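Local structure of periplasmic binding protein (Thermotoga lettingae TMO, 4RY8) at residues N138-N143 with A171-V176; F208-V213 with S245-T250. The protein binds 5-methylthioribose and probably serves as the solute-binding component of a sugar transporter. One frame throughout, in Å; residues are numbered along the deposited sequence.

In the fold
Interactions 1 and 2 have centres about 13 Å apart and lie on the same side of the chain's centre, with all four segments in the periplasmic binding protein domain. They come in series: residues 138-143 and 171-176 pair first, then helix 206-219 packs on the start of strand 247-252. The two contacts share a six-stranded mixed sheet, ordered 167-173, 137-142, 200-203, 226-230, 247-252 and 284-287, interaction 1 at an outermost strand and interaction 2 further across. F208 joins them, its CE2 lying 3.8 Å from N143 CA. Side chains of N143 and A209 come within about 7 and 9 Å of the bound methylthioribose, near the sugar but a step behind the residues lining its pocket.

Interaction 1. Residues N138-N143 with A171-V176; sequences NVIYVN and AKIGAV
Y141 and K172 sit opposite each other in a parallel pairing; the axes of the two short strand segments approach to 4.7 Å at 21°. Three backbone hydrogen bonds fix the register. Y141 N gives to A171 O at 2.7 Å, and I173 N returns to Y141 O at 2.8 Å. The third, from N143 N to I173 O at 3.0 Å, is more bent at hydrogen (139°). Just past the strands a water donates to N143 O; its approach to G174 O is doubtfully short.

Apolar contacts lie on the face carrying I140, V142 and I173. I173 holds CG1 between its backbone N and carbonyl carbon (chi1 63°), which brings CG1 to 3.9 Å from V142 CG2, while CD1 reaches 3.8 Å from I140 CG2.

On the other face, the Y141 ring and the extended K172 chain run side by side; K172 CG meets ring atom CD2 of Y141 obliquely at 3.8 Å. N143 CB covers one ring face near its rim, and N143 ND2 donates to Y141 OH at 3.0 Å, the hydroxyl lying in the amide plane. D154 also hydrogen-bonds this OH. A phenylalanine here would probably cost D154 this partner and leave N143 ND2 with its bond to L150 O.

This pairing closes the beta-alpha-beta unit of strand 137-142, helix 148-163 and strand 167-173. M188, T184 and A191 of helix 180-194 pack on I140, V142 and I173, W157 of helix 148-163 meets the Y141 ring, and strand 200-203 continues the sheet beyond 137-142.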
ATOM      1  N   ASN C 138      14.101  17.574  -2.082  1.00 23.36           N
ATOM      2  CA  ASN C 138      15.359  17.091  -2.676  1.00 25.82           C
ATOM      3  C   ASN C 138      15.948  15.912  -1.854  1.00 22.43           C
ATOM      4  O   ASN C 138      16.603  16.096  -0.829  1.00 25.97           O
ATOM      5  CB  ASN C 138      16.370  18.245  -2.739  1.00 37.20           C
ATOM      6  CG  ASN C 138      15.905  19.402  -3.619  1.00 34.14           C
ATOM      7  OD1 ASN C 138      16.130  20.571  -3.300  1.00 39.15           O
ATOM      8  ND2 ASN C 138      15.278  19.079  -4.721  1.00 27.00           N
ATOM      9  N   VAL C 139      15.728  14.704  -2.339  1.00 20.21           N
ATOM     10  CA  VAL C 139      15.917  13.514  -1.547  1.00 19.65           C
ATOM     11  C   VAL C 139      17.217  12.837  -1.852  1.00 20.69           C
ATOM     12  O   VAL C 139      17.516  12.558  -3.060  1.00 20.69           O
ATOM     13  CB  VAL C 139      14.766  12.502  -1.830  1.00 19.45           C
ATOM     14  CG1 VAL C 139      14.930  11.247  -0.979  1.00 22.83           C
ATOM     15  CG2 VAL C 139      13.426  13.168  -1.574  1.00 29.68           C
ATOM     16  N   ILE C 140      17.954  12.549  -0.775  1.00 19.19           N
ATOM     17  CA  ILE C 140      19.063  11.554  -0.754  1.00 18.97           C
ATOM     18  C   ILE C 140      18.500  10.176  -0.462  1.00 19.81           C
ATOM     19  O   ILE C 140      17.980   9.907   0.607  1.00 23.06           O
ATOM     20  CB  ILE C 140      20.189  11.920   0.224  1.00 19.02           C
ATOM     21  CG1 ILE C 140      20.805  13.280  -0.231  1.00 21.00           C
ATOM     22  CG2 ILE C 140      21.244  10.792   0.295  1.00 19.42           C
ATOM     23  CD1 ILE C 140      21.696  13.975   0.759  1.00 24.35           C
ATOM     24  N   TYR C 141      18.575   9.297  -1.449  1.00 21.42           N
ATOM     25  CA  TYR C 141      17.979   7.956  -1.370  1.00 17.84           C
ATOM     26  C   TYR C 141      19.063   6.974  -0.965  1.00 19.99           C
ATOM     27  O   TYR C 141      20.086   6.829  -1.657  1.00 25.39           O
ATOM     28  CB  TYR C 141      17.482   7.580  -2.747  1.00 17.96           C
ATOM     29  CG  TYR C 141      16.826   6.223  -2.929  1.00 18.53           C
ATOM     30  CD1 TYR C 141      15.907   5.712  -2.014  1.00 15.48           C
ATOM     31  CD2 TYR C 141      16.998   5.529  -4.102  1.00 16.08           C
ATOM     32  CE1 TYR C 141      15.300   4.507  -2.234  1.00 15.20           C
ATOM     33  CE2 TYR C 141      16.387   4.327  -4.321  1.00 15.80           C
ATOM     34  CZ  TYR C 141      15.510   3.836  -3.393  1.00 22.07           C
ATOM     35  OH  TYR C 141      14.869   2.675  -3.653  1.00 23.69           O
ATOM     36  N   VAL C 142      18.829   6.240   0.113  1.00 17.58           N
ATOM     37  CA  VAL C 142      19.828   5.270   0.570  1.00 17.85           C
ATOM     38  C   VAL C 142      19.270   3.858   0.439  1.00 21.21           C
ATOM     39  O   VAL C 142      18.354   3.420   1.187  1.00 16.60           O
ATOM     40  CB  VAL C 142      20.294   5.517   1.976  1.00 20.18           C
ATOM     41  CG1 VAL C 142      21.597   4.771   2.206  1.00 27.09           C
ATOM     42  CG2 VAL C 142      20.419   7.006   2.284  1.00 21.01           C
ATOM     43  N   ASN C 143      19.783   3.171  -0.575  1.00 18.09           N
ATOM     44  CA  ASN C 143      19.344   1.833  -0.891  1.00 17.11           C
ATOM     45  C   ASN C 143      20.271   1.284  -1.926  1.00 22.08           C
ATOM     46  O   ASN C 143      21.038   2.046  -2.530  1.00 23.02           O
ATOM     47  CB  ASN C 143      17.907   1.855  -1.439  1.00 21.27           C
ATOM     48  CG  ASN C 143      17.235   0.495  -1.412  1.00 16.25           C
ATOM     49  OD1 ASN C 143      17.654  -0.431  -0.698  1.00 18.14           O
ATOM     50  ND2 ASN C 143      16.175   0.370  -2.168  1.00 18.74           N
ATOM     51  N   ALA C 171      20.439  12.182  -5.056  1.00 22.94           N
ATOM     52  CA  ALA C 171      21.510  11.181  -4.928  1.00 23.64           C
ATOM     53  C   ALA C 171      20.952   9.848  -4.470  1.00 22.30           C
ATOM     54  O   ALA C 171      19.955   9.804  -3.691  1.00 22.56           O
ATOM     55  CB  ALA C 171      22.609  11.628  -3.978  1.00 25.39           C
ATOM     56  N   LYS C 172      21.565   8.776  -4.991  1.00 23.75           N
ATOM     57  CA  LYS C 172      21.430   7.389  -4.493  1.00 28.12           C
ATOM     58  C   LYS C 172      22.733   6.874  -3.863  1.00 31.21           C
ATOM     59  O   LYS C 172      23.764   6.774  -4.529  1.00 22.26           O
ATOM     60  CB  LYS C 172      21.083   6.424  -5.645  1.00 23.64           C
ATOM     61  CG  LYS C 172      20.645   5.040  -5.175  1.00 27.98           C
ATOM     62  CD  LYS C 172      20.196   4.140  -6.329  1.00 24.98           C
ATOM     63  CE  LYS C 172      20.134   2.735  -5.846  1.00 22.91           C
ATOM     64  NZ  LYS C 172      19.247   1.901  -6.651  1.00 29.02           N
ATOM     65  N   ILE C 173      22.703   6.489  -2.597  1.00 22.24           N
ATOM     66  CA  ILE C 173      23.931   5.998  -1.967  1.00 21.85           C
ATOM     67  C   ILE C 173      23.635   4.746  -1.207  1.00 23.42           C
ATOM     68  O   ILE C 173      22.449   4.399  -0.937  1.00 26.21           O
ATOM     69  CB  ILE C 173      24.580   7.069  -1.051  1.00 26.31           C
ATOM     70  CG1 ILE C 173      23.667   7.420   0.103  1.00 26.66           C
ATOM     71  CG2 ILE C 173      24.959   8.320  -1.839  1.00 25.50           C
ATOM     72  CD1 ILE C 173      24.244   8.498   0.992  1.00 33.57           C
ATOM     73  N   GLY C 174      24.706   4.074  -0.823  1.00 20.68           N
ATOM     74  CA  GLY C 174      24.590   2.890  -0.013  1.00 20.53           C
ATOM     75  C   GLY C 174      25.165   1.614  -0.593  1.00 22.77           C
ATOM     76  O   GLY C 174      25.079   1.344  -1.802  1.00 24.71           O
ATOM     77  N   ALA C 175      25.774   0.848   0.306  1.00 25.11           N
ATOM     78  CA  ALA C 175      26.237  -0.498   0.045  1.00 25.71           C
ATOM     79  C   ALA C 175      26.088  -1.292   1.323  1.00 21.15           C
ATOM     80  O   ALA C 175      26.187  -0.745   2.428  1.00 27.27           O
ATOM     81  CB  ALA C 175      27.689  -0.480  -0.410  1.00 27.28           C
ATOM     82  N   VAL C 176      25.864  -2.587   1.170  1.00 25.67           N
ATOM     83  CA  VAL C 176      25.766  -3.504   2.295  1.00 34.93           C
ATOM     84  C   VAL C 176      27.146  -4.136   2.485  1.00 27.34           C
ATOM     85  O   VAL C 176      27.587  -4.901   1.651  1.00 26.62           O
ATOM     86  CB  VAL C 176      24.722  -4.615   2.021  1.00 27.07           C
ATOM     87  CG1 VAL C 176      24.723  -5.644   3.152  1.00 32.97           C
ATOM     88  CG2 VAL C 176      23.345  -4.002   1.821  1.00 34.46           C
TER
HETATM   89  O   HOH W   1      23.577   2.418  -3.351  1.00 27.59           O

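Interaction 2. Residues F208-V213 with S245-T250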
ATOM      1  N   PHE C 208      21.128   1.678   7.250  1.00 25.54           N
ATOM      2  CA  PHE C 208      21.416   2.801   6.359  1.00 20.14           C
ATOM      3  C   PHE C 208      20.976   4.098   7.081  1.00 20.81           C
ATOM      4  O   PHE C 208      21.699   5.086   7.142  1.00 19.70           O
ATOM      5  CB  PHE C 208      20.596   2.714   5.074  1.00 21.50           C
ATOM      6  CG  PHE C 208      21.009   1.634   4.081  1.00 28.52           C
ATOM      7  CD1 PHE C 208      22.340   1.267   3.845  1.00 18.20           C
ATOM      8  CD2 PHE C 208      20.033   1.095   3.271  1.00 21.38           C
ATOM      9  CE1 PHE C 208      22.620   0.298   2.901  1.00 20.02           C
ATOM     10  CE2 PHE C 208      20.320   0.144   2.316  1.00 23.85           C
ATOM     11  CZ  PHE C 208      21.617  -0.239   2.126  1.00 21.44           C
ATOM     12  N   ALA C 209      19.772   4.082   7.633  1.00 22.19           N
ATOM     13  CA  ALA C 209      19.223   5.264   8.329  1.00 25.17           C
ATOM     14  C   ALA C 209      20.141   5.743   9.467  1.00 21.00           C
ATOM     15  O   ALA C 209      20.414   6.921   9.589  1.00 21.64           O
ATOM     16  CB  ALA C 209      17.817   4.961   8.863  1.00 22.97           C
ATOM     17  N   LYS C 210      20.641   4.811  10.275  1.00 26.97           N
ATOM     18  CA  LYS C 210      21.463   5.126  11.445  1.00 23.19           C
ATOM     19  C   LYS C 210      22.704   5.857  11.015  1.00 20.73           C
ATOM     20  O   LYS C 210      23.066   6.860  11.567  1.00 21.63           O
ATOM     21  CB  LYS C 210      21.841   3.841  12.199  1.00 24.91           C
ATOM     22  CG  LYS C 210      20.647   2.958  12.549  1.00 47.40           C
ATOM     23  CD  LYS C 210      20.320   2.872  14.009  1.00 33.54           C
ATOM     24  CE  LYS C 210      21.164   1.826  14.698  1.00 50.27           C
ATOM     25  NZ  LYS C 210      21.109   0.445  14.143  1.00 41.06           N
ATOM     26  N   GLY C 211      23.348   5.370   9.963  1.00 21.48           N
ATOM     27  CA  GLY C 211      24.490   6.085   9.416  1.00 20.55           C
ATOM     28  C   GLY C 211      24.180   7.471   8.966  1.00 20.53           C
ATOM     29  O   GLY C 211      24.941   8.406   9.265  1.00 22.59           O
ATOM     30  N   ALA C 212      23.070   7.621   8.255  1.00 19.73           N
ATOM     31  CA  ALA C 212      22.647   8.907   7.702  1.00 19.69           C
ATOM     32  C   ALA C 212      22.357   9.933   8.790  1.00 21.35           C
ATOM     33  O   ALA C 212      22.809  11.081   8.711  1.00 22.31           O
ATOM     34  CB  ALA C 212      21.428   8.732   6.818  1.00 20.31           C
ATOM     35  N   VAL C 213      21.653   9.491   9.828  1.00 21.03           N
ATOM     36  CA  VAL C 213      21.305  10.368  10.950  1.00 21.23           C
ATOM     37  C   VAL C 213      22.514  10.818  11.721  1.00 22.96           C
ATOM     38  O   VAL C 213      22.597  11.984  12.112  1.00 24.40           O
ATOM     39  CB  VAL C 213      20.312   9.649  11.903  1.00 22.20           C
ATOM     40  CG1 VAL C 213      20.041  10.464  13.166  1.00 25.12           C
ATOM     41  CG2 VAL C 213      19.004   9.377  11.170  1.00 27.21           C
ATOM     42  N   SER C 245      16.440  15.329  16.940  1.00 33.32           N
ATOM     43  CA  SER C 245      16.628  14.256  15.944  1.00 34.62           C
ATOM     44  C   SER C 245      15.987  14.630  14.612  1.00 37.55           C
ATOM     45  O   SER C 245      14.852  15.059  14.570  1.00 30.98           O
ATOM     46  CB  SER C 245      16.041  12.930  16.417  1.00 41.35           C
ATOM     47  OG  SER C 245      16.239  11.929  15.413  1.00 32.53           O
ATOM     48  N   PRO C 246      16.711  14.459  13.504  1.00 29.94           N
ATOM     49  CA  PRO C 246      16.067  14.601  12.203  1.00 28.75           C
ATOM     50  C   PRO C 246      15.282  13.341  11.787  1.00 31.59           C
ATOM     51  O   PRO C 246      14.648  13.335  10.729  1.00 28.43           O
ATOM     52  CB  PRO C 246      17.252  14.797  11.255  1.00 26.30           C
ATOM     53  CG  PRO C 246      18.329  13.958  11.876  1.00 26.47           C
ATOM     54  CD  PRO C 246      18.138  14.144  13.384  1.00 35.61           C
ATOM     55  N   TRP C 247      15.314  12.287  12.604  1.00 25.66           N
ATOM     56  CA  TRP C 247      14.670  11.027  12.225  1.00 28.24           C
ATOM     57  C   TRP C 247      13.181  11.082  12.535  1.00 30.49           C
ATOM     58  O   TRP C 247      12.781  10.927  13.699  1.00 33.63           O
ATOM     59  CB  TRP C 247      15.351   9.870  12.939  1.00 27.87           C
ATOM     60  CG  TRP C 247      15.100   8.485  12.316  1.00 24.69           C
ATOM     61  CD1 TRP C 247      14.156   8.135  11.404  1.00 21.22           C
ATOM     62  CD2 TRP C 247      15.797   7.295  12.654  1.00 27.84           C
ATOM     63  NE1 TRP C 247      14.253   6.785  11.114  1.00 19.35           N
ATOM     64  CE2 TRP C 247      15.271   6.255  11.862  1.00 20.09           C
ATOM     65  CE3 TRP C 247      16.861   7.016  13.515  1.00 29.71           C
ATOM     66  CZ2 TRP C 247      15.716   4.960  11.968  1.00 20.16           C
ATOM     67  CZ3 TRP C 247      17.345   5.713  13.568  1.00 26.52           C
ATOM     68  CH2 TRP C 247      16.771   4.712  12.817  1.00 20.38           C
ATOM     69  N   VAL C 248      12.339  11.312  11.525  1.00 24.26           N
ATOM     70  CA  VAL C 248      10.909  11.639  11.824  1.00 29.87           C
ATOM     71  C   VAL C 248       9.883  10.494  11.723  1.00 24.62           C
ATOM     72  O   VAL C 248       8.858  10.514  12.397  1.00 31.07           O
ATOM     73  CB  VAL C 248      10.410  12.893  11.064  1.00 32.71           C
ATOM     74  CG1 VAL C 248      11.212  14.122  11.485  1.00 38.61           C
ATOM     75  CG2 VAL C 248      10.494  12.713   9.599  1.00 29.56           C
ATOM     76  N   ALA C 249      10.177   9.486  10.920  1.00 23.98           N
ATOM     77  CA  ALA C 249       9.309   8.345  10.774  1.00 24.68           C
ATOM     78  C   ALA C 249      10.066   7.131  10.234  1.00 27.26           C
ATOM     79  O   ALA C 249      11.067   7.268   9.508  1.00 23.48           O
ATOM     80  CB  ALA C 249       8.150   8.678   9.841  1.00 25.16           C
ATOM     81  N   THR C 250       9.578   5.959  10.636  1.00 26.07           N
ATOM     82  CA  THR C 250       9.973   4.679  10.074  1.00 20.70           C
ATOM     83  C   THR C 250       8.714   3.805   9.946  1.00 27.70           C
ATOM     84  O   THR C 250       7.684   3.981  10.633  1.00 22.67           O
ATOM     85  CB  THR C 250      11.073   3.971  10.953  1.00 25.48           C
ATOM     86  OG1 THR C 250      11.677   2.871  10.257  1.00 25.51           O
ATOM     87  CG2 THR C 250      10.500   3.446  12.258  1.00 22.17           C
TER
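W247 reaches from the first residue of its strand to helix 206-219, where A209, K210 and V213 receive the indole. The helix and strand segments run nearly antiparallel, at 171°, with axes 10.8 Å apart, a gap bridged by side chains.

The tight part is the indole against A209. The methyl CB of A209 stands 3.6 Å above the ring plane, offset toward the rim, and A209 CB lies 3.7 Å from W247 CZ2. The small methyl is consistent with the close approach of the six-membered ring to the helix. With CG anti to the backbone N (chi1 -161°), W247 points its ring at the helix, and one turn on from A209 the branch V213 CG2 approaches W247 CE3 at 4.0 Å. The V213 and W247 side chains cross at about a right angle.

Packing is looser at the margins. K210 CD comes to the ring edge, near its plane, 4.1 Å from W247 CZ3; the chain bends beyond CG, and its NZ forms a salt bridge with E207. At the other margin V213 CG1 rests 4.1 Å from P246 CG. This end is nevertheless buried, and an ST turn shapes it: W247 N donates to S245 OG at 3.0 Å.

Beyond the two segments, NE1 of W247 hydrogen-bonds S229 OG of strand 226-230, the strand that adjoins 247-252 in the sheet. A209 and V213 also touch that strand, through S229 and V227, while D236 and M240 of helix 234-240 pack on W247. The indole is thus packed between helix 206-219, helix 234-240 and the sheet.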